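Local coordinates for protein tyrosine phosphatase PRL-1 (Leishmania major, PDB 3S4O), which hydrolyses phosphotyrosine in proteins and may act as a virulence factor that supports survival of the parasite inside host macrophages, at residues L26-P31 against K41-R46; D70-P75 against L91-T96; L126-L131 against L140-L145. All blocks are in the same frame, centred on the assembly; numbering follows the deposited sequence.

Contact 1: L26-P31 against K41-R46; sequences LILDAP and KELQHR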
loop_
_atom_site.group_PDB
_atom_site.type_symbol
_atom_site.label_atom_id
_atom_site.label_comp_id
_atom_site.label_asym_id
_atom_site.label_seq_id
_atom_site.Cartn_x
_atom_site.Cartn_y
_atom_site.Cartn_z
ATOM N N LEU A 26 3.974 -3.545 -0.669
ATOM C CA LEU A 26 3.673 -4.717 -1.461
ATOM C C LEU A 26 2.314 -4.550 -2.097
ATOM O O LEU A 26 1.313 -4.485 -1.387
ATOM C CB LEU A 26 3.631 -5.963 -0.588
ATOM C CG LEU A 26 4.890 -6.785 -0.397
ATOM C CD1 LEU A 26 4.547 -7.929 0.565
ATOM C CD2 LEU A 26 5.406 -7.341 -1.739
ATOM N N ILE A 27 2.276 -4.459 -3.422
ATOM C CA ILE A 27 1.033 -4.539 -4.164
ATOM C C ILE A 27 0.743 -6.020 -4.432
ATOM O O ILE A 27 1.515 -6.711 -5.082
ATOM C CB ILE A 27 1.068 -3.784 -5.507
ATOM C CG1 ILE A 27 1.406 -2.296 -5.305
ATOM C CG2 ILE A 27 -0.321 -3.886 -6.188
ATOM C CD1 ILE A 27 1.761 -1.571 -6.579
ATOM N N LEU A 28 -0.380 -6.494 -3.908
ATOM C CA LEU A 28 -0.704 -7.921 -3.906
ATOM C C LEU A 28 -2.011 -8.206 -4.600
ATOM O O LEU A 28 -2.867 -7.338 -4.702
ATOM C CB LEU A 28 -0.829 -8.459 -2.470
ATOM C CG LEU A 28 0.342 -8.299 -1.491
ATOM C CD1 LEU A 28 -0.185 -8.123 -0.038
ATOM C CD2 LEU A 28 1.274 -9.504 -1.571
ATOM N N ASP A 29 -2.167 -9.449 -5.036
ATOM C CA ASP A 29 -3.476 -9.984 -5.386
ATOM C C ASP A 29 -4.271 -10.307 -4.122
ATOM O O ASP A 29 -3.707 -10.559 -3.056
ATOM C CB ASP A 29 -3.352 -11.253 -6.235
ATOM C CG ASP A 29 -3.075 -10.951 -7.696
ATOM O OD1 ASP A 29 -3.159 -9.760 -8.087
ATOM O OD2 ASP A 29 -2.790 -11.903 -8.459
ATOM N N ALA A 30 -5.586 -10.284 -4.263
ATOM C CA ALA A 30 -6.481 -10.721 -3.210
ATOM C C ALA A 30 -6.335 -12.229 -3.035
ATOM O O ALA A 30 -6.088 -12.947 -4.006
ATOM C CB ALA A 30 -7.925 -10.374 -3.559
ATOM N N PRO A 31 -6.495 -12.715 -1.810
ATOM C CA PRO A 31 -6.474 -14.151 -1.580
ATOM C C PRO A 31 -7.808 -14.799 -1.896
ATOM O O PRO A 31 -8.854 -14.157 -1.776
ATOM C CB PRO A 31 -6.219 -14.251 -0.085
ATOM C CG PRO A 31 -6.850 -13.058 0.469
ATOM C CD PRO A 31 -6.610 -11.976 -0.543
ATOM N N LYS A 41 0.703 -17.022 5.517
ATOM C CA LYS A 41 2.094 -17.452 5.728
ATOM C C LYS A 41 3.048 -16.618 4.875
ATOM O O LYS A 41 4.092 -16.172 5.346
ATOM C CB LYS A 41 2.279 -18.942 5.406
ATOM C CG LYS A 41 2.473 -19.811 6.646
ATOM C CD LYS A 41 3.042 -21.191 6.326
ATOM C CE LYS A 41 3.143 -22.048 7.599
ATOM N NZ LYS A 41 3.106 -23.520 7.325
ATOM N N GLU A 42 2.666 -16.412 3.619
ATOM C CA GLU A 42 3.501 -15.669 2.667
ATOM C C GLU A 42 3.599 -14.185 3.049
ATOM O O GLU A 42 4.611 -13.543 2.797
ATOM C CB GLU A 42 2.989 -15.832 1.220
ATOM C CG GLU A 42 3.303 -17.204 0.555
ATOM C CD GLU A 42 4.773 -17.629 0.672
ATOM O OE1 GLU A 42 5.600 -17.167 -0.145
ATOM O OE2 GLU A 42 5.102 -18.426 1.585
ATOM N N LEU A 43 2.551 -13.653 3.666
ATOM C CA LEU A 43 2.595 -12.293 4.203
ATOM C C LEU A 43 3.540 -12.243 5.424
ATOM O O LEU A 43 4.353 -11.333 5.550
ATOM C CB LEU A 43 1.200 -11.793 4.604
ATOM C CG LEU A 43 0.128 -11.551 3.531
ATOM C CD1 LEU A 43 -1.135 -11.075 4.216
ATOM C CD2 LEU A 43 0.571 -10.567 2.476
ATOM N N GLN A 44 3.413 -13.222 6.312
ATOM C CA GLN A 44 4.265 -13.303 7.503
ATOM C C GLN A 44 5.739 -13.458 7.114
ATOM O O GLN A 44 6.614 -12.854 7.721
ATOM C CB GLN A 44 3.870 -14.491 8.379
ATOM C CG GLN A 44 2.612 -14.299 9.213
ATOM C CD GLN A 44 2.295 -15.546 10.024
ATOM O OE1 GLN A 44 2.699 -16.653 9.669
ATOM N NE2 GLN A 44 1.585 -15.368 11.130
ATOM N N HIS A 45 5.984 -14.268 6.087
ATOM C CA HIS A 45 7.337 -14.532 5.569
ATOM C C HIS A 45 7.977 -13.320 4.902
ATOM O O HIS A 45 9.177 -13.312 4.664
ATOM C CB HIS A 45 7.307 -15.678 4.556
ATOM C CG HIS A 45 7.325 -17.035 5.192
ATOM N ND1 HIS A 45 7.945 -18.121 4.614
ATOM C CD2 HIS A 45 6.801 -17.477 6.360
ATOM C CE1 HIS A 45 7.798 -19.176 5.397
ATOM N NE2 HIS A 45 7.102 -18.811 6.462
ATOM N N ARG A 46 7.167 -12.317 4.576
ATOM C CA ARG A 46 7.662 -11.052 4.008
ATOM C C ARG A 46 7.542 -9.913 5.023
ATOM O O ARG A 46 7.636 -8.734 4.668
ATOM C CB ARG A 46 6.896 -10.717 2.729
ATOM C CG ARG A 46 7.327 -11.553 1.565
ATOM C CD ARG A 46 6.352 -11.432 0.425
ATOM N NE ARG A 46 6.709 -12.313 -0.682
ATOM C CZ ARG A 46 6.578 -13.638 -0.663
ATOM N NH1 ARG A 46 6.073 -14.264 0.402
ATOM N NH2 ARG A 46 6.957 -14.345 -1.722
#
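Atom NH1 of Arg46 is gripped twice by Glu42, four residues earlier, while the same side chain rests its CD methylene against CD1 of Leu26, 3.9 Å away. NH1 donates to Glu42 O at 2.9 Å and to Glu42 OE1 at 3.0 Å; the second bond, a salt bridge, is the straighter, with an N-H...O angle of 163°. Both acceptors lie close to the guanidinium plane, yet OE1 is approached from above its own carboxylate plane. Between CG and NE the Arg46 chain is extended and crosses Leu26 at about a right angle; the turn at its end (chi4 72°) brings NH1 back to Glu42. The second meeting is purely apolar: CD1 of Leu28 touches CD2 of Leu43 at 3.6 Å. Leu43 holds CG anti to its own carbonyl carbon (chi1 -67°), and CD2 is the branch that reaches Leu28. Leu26 and Leu28, alternate residues of strand 21-28, both point toward 41-46, Leu28 meeting Leu43 of helix 36-44 and Leu26 meeting Arg46 just after it. Leu43 also packs on Val48 and Leu51 of strand 48-53. Met5 touches both Leu28 and Glu42. Across the segments, then, cohesion comes from aliphatic packing alone, and the polar bonds act within 41-46, holding the guanidinium near Glu42 while the CD methylene of Arg46 adds to the apolar packing beside Leu26.

Contact 2: D70-P75 against L91-T96; sequences DVHSWP and LKLLDT
Apolar packing on two aromatic rings joins the segments, and Leu93 is the residue of 91-96 that packs on His72 and Trp74. CD1 meets the His72 imidazole at NE2 (3.9 Å) and CE1 (4.0 Å), while CD2 sits over one face of that ring, displaced toward the rim. CD2 also touches Trp74 at CH2, 3.9 Å away, approaching the indole obliquely. With CG anti to its backbone N (chi1 171°), Leu93 lies with both methyls beside His72. Within the strand segment, CB of His72 lies over one face of the Trp74 indole, 3.5 Å above its plane and toward the rim. The polar bonds run to other partners, not between the segments. His72 NE2, the atom beside Leu93 CD1, is hydrogen-bonded to ND1 of His50, whose ring meets that of His72 at about 45°; the imidazole that carries Leu93 is thereby fixed by the adjacent strand. On the helix, Lys92 O accepts from Thr96 OG1 at 2.8 Å and from Thr96 N, the two donors arriving from opposite faces of the carbonyl plane. Strand 70-73 is an outermost strand of the sheet, bonded through its backbone to strand 48-53. Helix 84-103 lies against it, with Leu93 also on His50 and Trp74 resting on Val86, Ser89 and Trp90 of the same helix.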
loop_
_atom_site.group_PDB
_atom_site.type_symbol
_atom_site.label_atom_id
_atom_site.label_comp_id
_atom_site.label_asym_id
_atom_site.label_seq_id
_atom_site.Cartn_x
_atom_site.Cartn_y
_atom_site.Cartn_z
ATOM N N ASP A 70 -2.206 -6.541 11.135
ATOM C CA ASP A 70 -3.302 -5.586 11.256
ATOM C C ASP A 70 -3.971 -5.486 9.886
ATOM O O ASP A 70 -3.295 -5.251 8.879
ATOM C CB ASP A 70 -2.785 -4.212 11.697
ATOM C CG ASP A 70 -2.195 -4.218 13.129
ATOM O OD1 ASP A 70 -1.837 -3.131 13.655
ATOM O OD2 ASP A 70 -2.073 -5.311 13.740
ATOM N N VAL A 71 -5.285 -5.702 9.844
ATOM C CA VAL A 71 -6.040 -5.600 8.597
ATOM C C VAL A 71 -6.943 -4.371 8.599
ATOM O O VAL A 71 -7.616 -4.071 9.581
ATOM C CB VAL A 71 -6.877 -6.858 8.286
ATOM C CG1 VAL A 71 -7.534 -6.716 6.922
ATOM C CG2 VAL A 71 -6.007 -8.087 8.295
ATOM N N HIS A 72 -6.935 -3.669 7.474
ATOM C CA HIS A 72 -7.652 -2.417 7.321
ATOM C C HIS A 72 -8.559 -2.532 6.092
ATOM O O HIS A 72 -8.082 -2.739 4.986
ATOM C CB HIS A 72 -6.666 -1.255 7.139
ATOM C CG HIS A 72 -5.617 -1.152 8.208
ATOM N ND1 HIS A 72 -5.757 -0.349 9.319
ATOM C CD2 HIS A 72 -4.393 -1.725 8.319
ATOM C CE1 HIS A 72 -4.680 -0.457 10.082
ATOM N NE2 HIS A 72 -3.836 -1.288 9.496
ATOM N N SER A 73 -9.861 -2.397 6.298
ATOM C CA SER A 73 -10.849 -2.574 5.221
ATOM C C SER A 73 -11.409 -1.224 4.817
ATOM O O SER A 73 -12.364 -0.738 5.415
ATOM C CB SER A 73 -11.983 -3.515 5.663
ATOM O OG SER A 73 -11.481 -4.790 6.054
ATOM N N TRP A 74 -10.793 -0.619 3.807
ATOM C CA TRP A 74 -11.155 0.721 3.339
ATOM C C TRP A 74 -11.595 0.712 1.876
ATOM O O TRP A 74 -10.867 1.164 1.015
ATOM C CB TRP A 74 -9.966 1.675 3.482
ATOM C CG TRP A 74 -9.378 1.745 4.849
ATOM C CD1 TRP A 74 -10.002 1.501 6.024
ATOM C CD2 TRP A 74 -8.036 2.096 5.169
ATOM N NE1 TRP A 74 -9.128 1.663 7.061
ATOM C CE2 TRP A 74 -7.914 2.037 6.562
ATOM C CE3 TRP A 74 -6.922 2.451 4.405
ATOM C CZ2 TRP A 74 -6.726 2.331 7.221
ATOM C CZ3 TRP A 74 -5.745 2.726 5.049
ATOM C CH2 TRP A 74 -5.649 2.659 6.451
ATOM N N PRO A 75 -12.772 0.191 1.583
ATOM C CA PRO A 75 -13.195 0.107 0.183
ATOM C C PRO A 75 -13.427 1.462 -0.476
ATOM O O PRO A 75 -13.970 2.375 0.147
ATOM C CB PRO A 75 -14.520 -0.659 0.262
ATOM C CG PRO A 75 -15.082 -0.290 1.584
ATOM C CD PRO A 75 -13.880 -0.127 2.502
ATOM N N LEU A 91 -2.958 8.174 5.279
ATOM C CA LEU A 91 -1.921 9.064 5.783
ATOM C C LEU A 91 -1.775 8.932 7.302
ATOM O O LEU A 91 -0.660 9.002 7.832
ATOM C CB LEU A 91 -2.202 10.529 5.413
ATOM C CG LEU A 91 -2.256 10.936 3.935
ATOM C CD1 LEU A 91 -2.796 12.390 3.821
ATOM C CD2 LEU A 91 -0.916 10.812 3.263
ATOM N N LYS A 92 -2.893 8.728 7.996
ATOM C CA LYS A 92 -2.857 8.558 9.457
ATOM C C LYS A 92 -2.023 7.330 9.833
ATOM O O LYS A 92 -1.176 7.392 10.723
ATOM C CB LYS A 92 -4.266 8.424 10.058
ATOM C CG LYS A 92 -4.273 8.172 11.583
ATOM C CD LYS A 92 -3.828 9.401 12.370
ATOM C CE LYS A 92 -3.946 9.206 13.868
ATOM N NZ LYS A 92 -4.091 10.501 14.606
ATOM N N LEU A 93 -2.285 6.225 9.138
ATOM C CA LEU A 93 -1.547 4.973 9.326
ATOM C C LEU A 93 -0.048 5.148 9.035
ATOM O O LEU A 93 0.799 4.679 9.774
ATOM C CB LEU A 93 -2.121 3.877 8.415
ATOM C CG LEU A 93 -1.362 2.550 8.295
ATOM C CD1 LEU A 93 -1.360 1.775 9.610
ATOM C CD2 LEU A 93 -1.942 1.700 7.188
ATOM N N LEU A 94 0.265 5.828 7.943
ATOM C CA LEU A 94 1.657 6.011 7.537
ATOM C C LEU A 94 2.408 6.977 8.453
ATOM O O LEU A 94 3.573 6.757 8.767
ATOM C CB LEU A 94 1.724 6.471 6.066
ATOM C CG LEU A 94 1.200 5.432 5.050
ATOM C CD1 LEU A 94 1.472 5.853 3.600
ATOM C CD2 LEU A 94 1.756 4.040 5.297
ATOM N N ASP A 95 1.736 8.040 8.884
ATOM C CA ASP A 95 2.273 8.965 9.877
ATOM C C ASP A 95 2.617 8.208 11.164
ATOM O O ASP A 95 3.641 8.459 11.783
ATOM C CB ASP A 95 1.267 10.076 10.228
ATOM C CG ASP A 95 1.102 11.122 9.113
ATOM O OD1 ASP A 95 1.862 11.087 8.112
ATOM O OD2 ASP A 95 0.178 11.971 9.228
ATOM N N THR A 96 1.743 7.290 11.562
ATOM C CA THR A 96 1.901 6.576 12.829
ATOM C C THR A 96 3.069 5.619 12.740
ATOM O O THR A 96 3.863 5.499 13.669
ATOM C CB THR A 96 0.612 5.795 13.195
ATOM O OG1 THR A 96 -0.489 6.713 13.306
ATOM C CG2 THR A 96 0.779 5.037 14.501
#

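Contact 3: L126-L131 against L140-L145; sequences LVALAL and LDAIAL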
loop_
_atom_site.group_PDB
_atom_site.type_symbol
_atom_site.label_atom_id
_atom_site.label_comp_id
_atom_site.label_asym_id
_atom_site.label_seq_id
_atom_site.Cartn_x
_atom_site.Cartn_y
_atom_site.Cartn_z
ATOM N N LEU A 126 -2.818 4.200 -4.085
ATOM C CA LEU A 126 -2.463 4.463 -2.679
ATOM C C LEU A 126 -0.961 4.479 -2.504
ATOM O O LEU A 126 -0.407 5.295 -1.759
ATOM C CB LEU A 126 -3.045 3.400 -1.743
ATOM C CG LEU A 126 -4.482 3.632 -1.248
ATOM C CD1 LEU A 126 -4.680 2.840 0.035
ATOM C CD2 LEU A 126 -4.830 5.112 -1.017
ATOM N N VAL A 127 -0.296 3.551 -3.176
ATOM C CA VAL A 127 1.160 3.462 -3.100
ATOM C C VAL A 127 1.778 4.685 -3.755
ATOM O O VAL A 127 2.680 5.306 -3.197
ATOM C CB VAL A 127 1.675 2.171 -3.734
ATOM C CG1 VAL A 127 3.183 2.199 -3.870
ATOM C CG2 VAL A 127 1.226 0.990 -2.897
ATOM N N ALA A 128 1.254 5.051 -4.920
ATOM C CA ALA A 128 1.712 6.230 -5.643
ATOM C C ALA A 128 1.637 7.448 -4.733
ATOM O O ALA A 128 2.562 8.244 -4.650
ATOM C CB ALA A 128 0.869 6.444 -6.885
ATOM N N LEU A 129 0.521 7.576 -4.036
ATOM C CA LEU A 129 0.305 8.705 -3.152
ATOM C C LEU A 129 1.313 8.748 -2.012
ATOM O O LEU A 129 1.744 9.832 -1.622
ATOM C CB LEU A 129 -1.085 8.634 -2.550
ATOM C CG LEU A 129 -1.340 9.728 -1.500
ATOM C CD1 LEU A 129 -1.795 11.020 -2.148
ATOM C CD2 LEU A 129 -2.306 9.252 -0.457
ATOM N N ALA A 130 1.631 7.581 -1.450
ATOM C CA ALA A 130 2.632 7.487 -0.379
ATOM C C ALA A 130 3.986 7.978 -0.880
ATOM O O ALA A 130 4.696 8.691 -0.167
ATOM C CB ALA A 130 2.749 6.060 0.151
ATOM N N LEU A 131 4.328 7.610 -2.115
ATOM C CA LEU A 131 5.586 8.039 -2.737
ATOM C C LEU A 131 5.633 9.558 -2.884
ATOM O O LEU A 131 6.680 10.177 -2.691
ATOM C CB LEU A 131 5.790 7.402 -4.122
ATOM C CG LEU A 131 6.107 5.904 -4.205
ATOM C CD1 LEU A 131 6.087 5.453 -5.658
ATOM C CD2 LEU A 131 7.449 5.589 -3.604
ATOM N N LEU A 140 4.176 12.300 -11.622
ATOM C CA LEU A 140 4.516 11.621 -12.882
ATOM C C LEU A 140 5.591 10.544 -12.705
ATOM O O LEU A 140 5.552 9.515 -13.378
ATOM C CB LEU A 140 4.969 12.625 -13.941
ATOM C CG LEU A 140 3.872 13.488 -14.595
ATOM C CD1 LEU A 140 4.502 14.323 -15.719
ATOM C CD2 LEU A 140 2.654 12.672 -15.102
ATOM N N ASP A 141 6.541 10.784 -11.805
ATOM C CA ASP A 141 7.598 9.809 -11.524
ATOM C C ASP A 141 7.080 8.648 -10.656
ATOM O O ASP A 141 7.579 7.526 -10.760
ATOM C CB ASP A 141 8.801 10.457 -10.820
ATOM C CG ASP A 141 9.611 11.388 -11.728
ATOM O OD1 ASP A 141 9.631 11.204 -12.966
ATOM O OD2 ASP A 141 10.251 12.317 -11.178
ATOM N N ALA A 142 6.104 8.917 -9.790
ATOM C CA ALA A 142 5.532 7.857 -8.960
ATOM C C ALA A 142 4.755 6.888 -9.830
ATOM O O ALA A 142 4.768 5.679 -9.589
ATOM C CB ALA A 142 4.638 8.427 -7.879
ATOM N N ILE A 143 4.073 7.430 -10.836
ATOM C CA ILE A 143 3.265 6.627 -11.756
ATOM C C ILE A 143 4.174 5.758 -12.620
ATOM O O ILE A 143 3.936 4.564 -12.787
ATOM C CB ILE A 143 2.380 7.512 -12.673
ATOM C CG1 ILE A 143 1.291 8.219 -11.865
ATOM C CG2 ILE A 143 1.703 6.673 -13.743
ATOM C CD1 ILE A 143 0.569 9.324 -12.650
ATOM N N ALA A 144 5.220 6.366 -13.162
ATOM C CA ALA A 144 6.180 5.652 -13.990
ATOM C C ALA A 144 6.827 4.514 -13.198
ATOM O O ALA A 144 7.010 3.415 -13.721
ATOM C CB ALA A 144 7.256 6.608 -14.510
ATOM N N LEU A 145 7.170 4.796 -11.943
ATOM C CA LEU A 145 7.832 3.832 -11.057
ATOM C C LEU A 145 6.960 2.599 -10.853
ATOM O O LEU A 145 7.430 1.461 -10.951
ATOM C CB LEU A 145 8.135 4.473 -9.699
ATOM C CG LEU A 145 8.996 3.673 -8.727
ATOM C CD1 LEU A 145 10.087 2.839 -9.431
ATOM C CD2 LEU A 145 9.616 4.600 -7.660
#
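Ala128 and Ala142 meet methyl to methyl, CB to CB 4.4 Å, and their CA atoms are only 5.3 Å apart, a close backbone approach that the small side chains permit. Leu131, nearly one turn beyond Ala128, extends the apolar patch: its CD1 lies 4.0 Å from Ala142 CB and 4.1 Å from CD2 of Leu145. With CG beside the backbone N (chi1 -71°), Leu131 places CD1 against both Ala142 and Leu145; its CB also lies near Ala142 CB. Leu145 closes the edge of the patch through its CD2 branch. A second kind of contact is methyl on backbone, where Ala142 CB rests against Ala128 O at 3.8 Å, a van der Waals contact with the main chain of 126-131. The hydrogen bonds here run inside each helix, such as Leu131 N to Val127 O and Leu145 N to Asp141 O. The short axes come within 9.0 Å and their directions differ by 134°, an oblique antiparallel crossing. Helix 156-164 adds Ile162, which touches both Ala128 and Ile143. Helices 122-133 and 139-149, consecutive and joined by a short connection, are part of the helical layer of the protein tyrosine phosphatase fold; helix 122-133 starts at Arg122, at the end of the loop beginning with Cys116 that here holds thiosulfate, consistent with the phosphate-binding loop of the family.

From the N terminus the three contacts follow in series, none nested in or crossing another. Contact 1 closes the loop from strand 21-28 to helix 36-44, ahead of strand 48-53. Contact 2 closes the longer passage from strand 70-73 to helix 84-103, which includes Asp78, the inferred proton donor. Contact 3 closes the turn between helices 122-133 and 139-149. Contacts 1 and 2 reach the same sheet without touching. Contact 3 meets both: Ile27 CG1 packs on Val127 CG2 at 4.1 Å, and Leu94 CD1 on Ala130 CB at 3.7 Å. Helix 122-133 is thus common ground, tying strand 21-28 and helix 84-103 to the C-terminal helices.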